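Local coordinates for protein acyl-CoA dehydrogenase (Mycobacterium thermoresistibile, PDB 3PFD) that probably catalyses the flavin-dependent conversion of 2,3-saturated acyl-CoA to 2,3-dehydroacyl-CoA in fatty acid metabolism and binds reduced flavin adenine dinucleotide, at residues P187-V199 against I237-L249. Sequence-based numbering, arbitrary orientation.
Sequences PDKGANGISAFMV and IIGEPGTGFKTAL
Gly-244, the first residue of helix 244-249, packs its bare CA against the backbone of Ser-195 and Ala-196, 3.8 Å from Ser-195 C. The axes of this helix and strand 194-199 approach to 6.6 Å. Gly-244 N donates to Ile-194 O, bent (148°) and from above the carbonyl plane, while Ser-195 OG, held beside its own backbone N (chi1 -56°), accepts Gly-242 N at 2.8 Å in the type II turn 240-243. That hydroxyl also bonds Thr-185 OG1. Farther along, Ile-238 N meets Ala-196 O at 2.7 Å, almost straight. Here 237-238 forms a short, weakly bonded edge strand of the middle-domain sheet, antiparallel through the non-hydrogen-bonded pair Phe-197/Ile-237. A water accepts from Ala-196 N and donates to Ile-238 O and Glu-240 O, in place of a direct Ala-196 N to Ile-238 O bond.

Side chains pack on both faces of this edge. Ile-237, its CG1 anti to the backbone N, lies along the Phe-197 ring, Ile-237 CD1 3.7 Å from Phe-197 CE1; Trp-161 meets the same ring edge-to-face. On the other face, Ile-238 CD1 lies 3.7 Å from Met-198 SD and also touches Ala-196 CB, near Leu-119 of helix 117-129.

Towards Ala-191 and Asn-192 the fit is looser and wetter. Phe-245 CD2 rests 3.9 Å from Ala-191 CB, but water links Ala-191 O, Gly-242 O and Phe-245 N, and a second joins Asn-192 OD1 to Gly-242 O. Direct bonds, apolar packing and bridging waters at both ends thus join strand to helix start, consistent with a defined crossing between the domains.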
# COMPACT_ATOMS: atom_id res chain seq x y z
N PRO C 187 -32.13 25.17 -18.68
CA PRO C 187 -30.69 25.45 -18.75
C PRO C 187 -30.24 26.48 -17.72
O PRO C 187 -29.11 26.42 -17.25
CB PRO C 187 -30.51 26.00 -20.16
CG PRO C 187 -31.61 25.37 -20.96
CD PRO C 187 -32.77 25.22 -20.02
N ASP C 188 -31.15 27.41 -17.40
CA ASP C 188 -30.95 28.47 -16.42
C ASP C 188 -30.90 28.02 -14.97
O ASP C 188 -30.42 28.75 -14.12
CB ASP C 188 -32.12 29.46 -16.51
CG ASP C 188 -31.78 30.71 -17.25
OD1 ASP C 188 -32.10 31.79 -16.72
OD2 ASP C 188 -31.21 30.64 -18.35
N LYS C 189 -31.47 26.86 -14.67
CA LYS C 189 -31.62 26.46 -13.28
C LYS C 189 -30.54 25.51 -12.82
O LYS C 189 -30.62 24.99 -11.71
CB LYS C 189 -33.01 25.89 -13.01
CG LYS C 189 -34.09 26.92 -13.04
CD LYS C 189 -35.38 26.42 -12.41
CE LYS C 189 -36.49 27.45 -12.62
NZ LYS C 189 -37.82 26.93 -12.18
N GLY C 190 -29.53 25.28 -13.65
CA GLY C 190 -28.40 24.42 -13.30
C GLY C 190 -28.84 23.01 -12.96
O GLY C 190 -29.66 22.43 -13.67
N ALA C 191 -28.33 22.46 -11.86
CA ALA C 191 -28.77 21.14 -11.38
C ALA C 191 -30.24 21.12 -10.93
O ALA C 191 -30.85 20.05 -10.87
CB ALA C 191 -27.86 20.62 -10.27
N ASN C 192 -30.81 22.29 -10.62
CA ASN C 192 -32.24 22.39 -10.29
C ASN C 192 -33.13 22.50 -11.53
O ASN C 192 -34.35 22.66 -11.41
CB ASN C 192 -32.50 23.56 -9.33
CG ASN C 192 -32.39 23.17 -7.86
OD1 ASN C 192 -32.73 22.06 -7.48
ND2 ASN C 192 -31.92 24.10 -7.02
N GLY C 193 -32.52 22.42 -12.71
CA GLY C 193 -33.24 22.44 -13.98
C GLY C 193 -33.11 21.14 -14.74
O GLY C 193 -33.32 21.11 -15.94
N ILE C 194 -32.76 20.06 -14.03
CA ILE C 194 -32.72 18.71 -14.63
C ILE C 194 -33.98 17.94 -14.28
O ILE C 194 -34.43 17.98 -13.14
CB ILE C 194 -31.49 17.87 -14.14
CG1 ILE C 194 -30.17 18.64 -14.33
CG2 ILE C 194 -31.45 16.47 -14.80
CD1 ILE C 194 -29.61 18.63 -15.68
N SER C 195 -34.52 17.21 -15.24
CA SER C 195 -35.62 16.30 -14.95
C SER C 195 -35.31 14.85 -15.36
O SER C 195 -34.36 14.58 -16.09
CB SER C 195 -36.93 16.80 -15.56
OG SER C 195 -37.19 18.12 -15.12
N ALA C 196 -36.13 13.93 -14.87
CA ALA C 196 -35.96 12.51 -15.15
C ALA C 196 -37.23 11.92 -15.76
O ALA C 196 -38.34 12.22 -15.29
CB ALA C 196 -35.56 11.76 -13.88
N PHE C 197 -37.06 11.10 -16.80
CA PHE C 197 -38.16 10.53 -17.58
C PHE C 197 -37.98 9.04 -17.86
O PHE C 197 -36.85 8.55 -18.03
CB PHE C 197 -38.30 11.23 -18.93
CG PHE C 197 -38.35 12.73 -18.85
CD1 PHE C 197 -39.58 13.39 -18.80
CD2 PHE C 197 -37.17 13.48 -18.83
CE1 PHE C 197 -39.62 14.80 -18.73
CE2 PHE C 197 -37.20 14.88 -18.74
CZ PHE C 197 -38.42 15.54 -18.70
N MET C 198 -39.10 8.32 -17.93
CA MET C 198 -39.08 6.93 -18.37
C MET C 198 -39.32 6.89 -19.86
O MET C 198 -40.37 7.34 -20.35
CB MET C 198 -40.14 6.08 -17.66
CG MET C 198 -39.94 5.92 -16.16
SD MET C 198 -38.29 5.37 -15.63
CE MET C 198 -38.08 3.81 -16.51
N VAL C 199 -38.33 6.36 -20.58
CA VAL C 199 -38.39 6.23 -22.02
C VAL C 199 -38.43 4.74 -22.38
O VAL C 199 -37.72 3.92 -21.78
CB VAL C 199 -37.17 6.92 -22.71
CG1 VAL C 199 -37.17 6.67 -24.23
CG2 VAL C 199 -37.13 8.46 -22.42
N ILE C 237 -42.59 11.69 -16.83
CA ILE C 237 -41.69 12.38 -15.91
C ILE C 237 -41.74 11.72 -14.54
O ILE C 237 -42.81 11.31 -14.08
CB ILE C 237 -41.95 13.93 -15.86
CG1 ILE C 237 -40.82 14.66 -15.12
CG2 ILE C 237 -43.35 14.28 -15.29
CD1 ILE C 237 -40.74 16.15 -15.44
N ILE C 238 -40.58 11.58 -13.91
CA ILE C 238 -40.47 11.04 -12.57
C ILE C 238 -40.40 12.21 -11.60
O ILE C 238 -39.44 13.01 -11.64
CB ILE C 238 -39.22 10.14 -12.42
CG1 ILE C 238 -39.17 9.10 -13.55
CG2 ILE C 238 -39.17 9.50 -11.04
CD1 ILE C 238 -37.79 8.54 -13.81
N GLY C 239 -41.42 12.32 -10.74
CA GLY C 239 -41.53 13.44 -9.80
C GLY C 239 -41.62 14.78 -10.51
O GLY C 239 -41.97 14.84 -11.69
N GLU C 240 -41.28 15.85 -9.80
CA GLU C 240 -41.52 17.20 -10.30
C GLU C 240 -40.45 17.62 -11.30
O GLU C 240 -39.32 17.15 -11.21
CB GLU C 240 -41.56 18.20 -9.14
CG GLU C 240 -42.82 18.13 -8.31
CD GLU C 240 -44.08 18.42 -9.11
OE1 GLU C 240 -43.98 19.10 -10.15
OE2 GLU C 240 -45.17 17.96 -8.71
N PRO C 241 -40.80 18.50 -12.26
CA PRO C 241 -39.76 19.09 -13.10
C PRO C 241 -38.63 19.68 -12.25
O PRO C 241 -38.89 20.35 -11.25
CB PRO C 241 -40.49 20.23 -13.83
CG PRO C 241 -41.88 19.73 -13.94
CD PRO C 241 -42.15 18.95 -12.69
N GLY C 242 -37.39 19.40 -12.64
CA GLY C 242 -36.25 19.99 -11.96
C GLY C 242 -35.73 19.23 -10.74
O GLY C 242 -34.87 19.73 -10.03
N THR C 243 -36.27 18.05 -10.47
CA THR C 243 -35.81 17.23 -9.34
C THR C 243 -35.02 16.01 -9.81
O THR C 243 -34.71 15.13 -9.00
CB THR C 243 -36.99 16.77 -8.42
OG1 THR C 243 -37.91 15.98 -9.19
CG2 THR C 243 -37.71 17.97 -7.83
N GLY C 244 -34.71 15.96 -11.11
CA GLY C 244 -34.05 14.82 -11.75
C GLY C 244 -32.63 14.57 -11.25
O GLY C 244 -32.23 13.43 -11.09
N PHE C 245 -31.87 15.64 -10.99
CA PHE C 245 -30.53 15.45 -10.46
C PHE C 245 -30.56 14.98 -9.02
O PHE C 245 -29.85 14.04 -8.67
CB PHE C 245 -29.67 16.70 -10.62
CG PHE C 245 -28.20 16.41 -10.51
CD1 PHE C 245 -27.55 15.68 -11.53
CD2 PHE C 245 -27.48 16.83 -9.40
CE1 PHE C 245 -26.19 15.39 -11.43
CE2 PHE C 245 -26.13 16.56 -9.29
CZ PHE C 245 -25.48 15.84 -10.31
N LYS C 246 -31.39 15.62 -8.19
CA LYS C 246 -31.67 15.15 -6.83
C LYS C 246 -32.04 13.66 -6.79
O LYS C 246 -31.53 12.92 -5.95
CB LYS C 246 -32.78 16.00 -6.18
N THR C 247 -32.91 13.22 -7.70
CA THR C 247 -33.31 11.82 -7.78
C THR C 247 -32.13 10.92 -8.24
O THR C 247 -31.97 9.79 -7.77
CB THR C 247 -34.54 11.68 -8.70
OG1 THR C 247 -35.65 12.35 -8.08
CG2 THR C 247 -34.92 10.23 -8.91
N ALA C 248 -31.30 11.45 -9.13
CA ALA C 248 -30.05 10.79 -9.54
C ALA C 248 -29.12 10.56 -8.35
O ALA C 248 -28.60 9.47 -8.17
CB ALA C 248 -29.34 11.58 -10.64
N LEU C 249 -28.95 11.59 -7.52
CA LEU C 249 -28.09 11.49 -6.34
C LEU C 249 -28.64 10.49 -5.32
O LEU C 249 -27.90 9.70 -4.75
CB LEU C 249 -27.91 12.85 -5.68
CG LEU C 249 -27.22 13.98 -6.45
CD1 LEU C 249 -27.07 15.21 -5.53
CD2 LEU C 249 -25.85 13.51 -7.03
O HOH W 1 -32.49 18.26 -9.89
O HOH W 2 -35.05 21.19 -7.63
O HOH W 3 -38.11 15.05 -13.05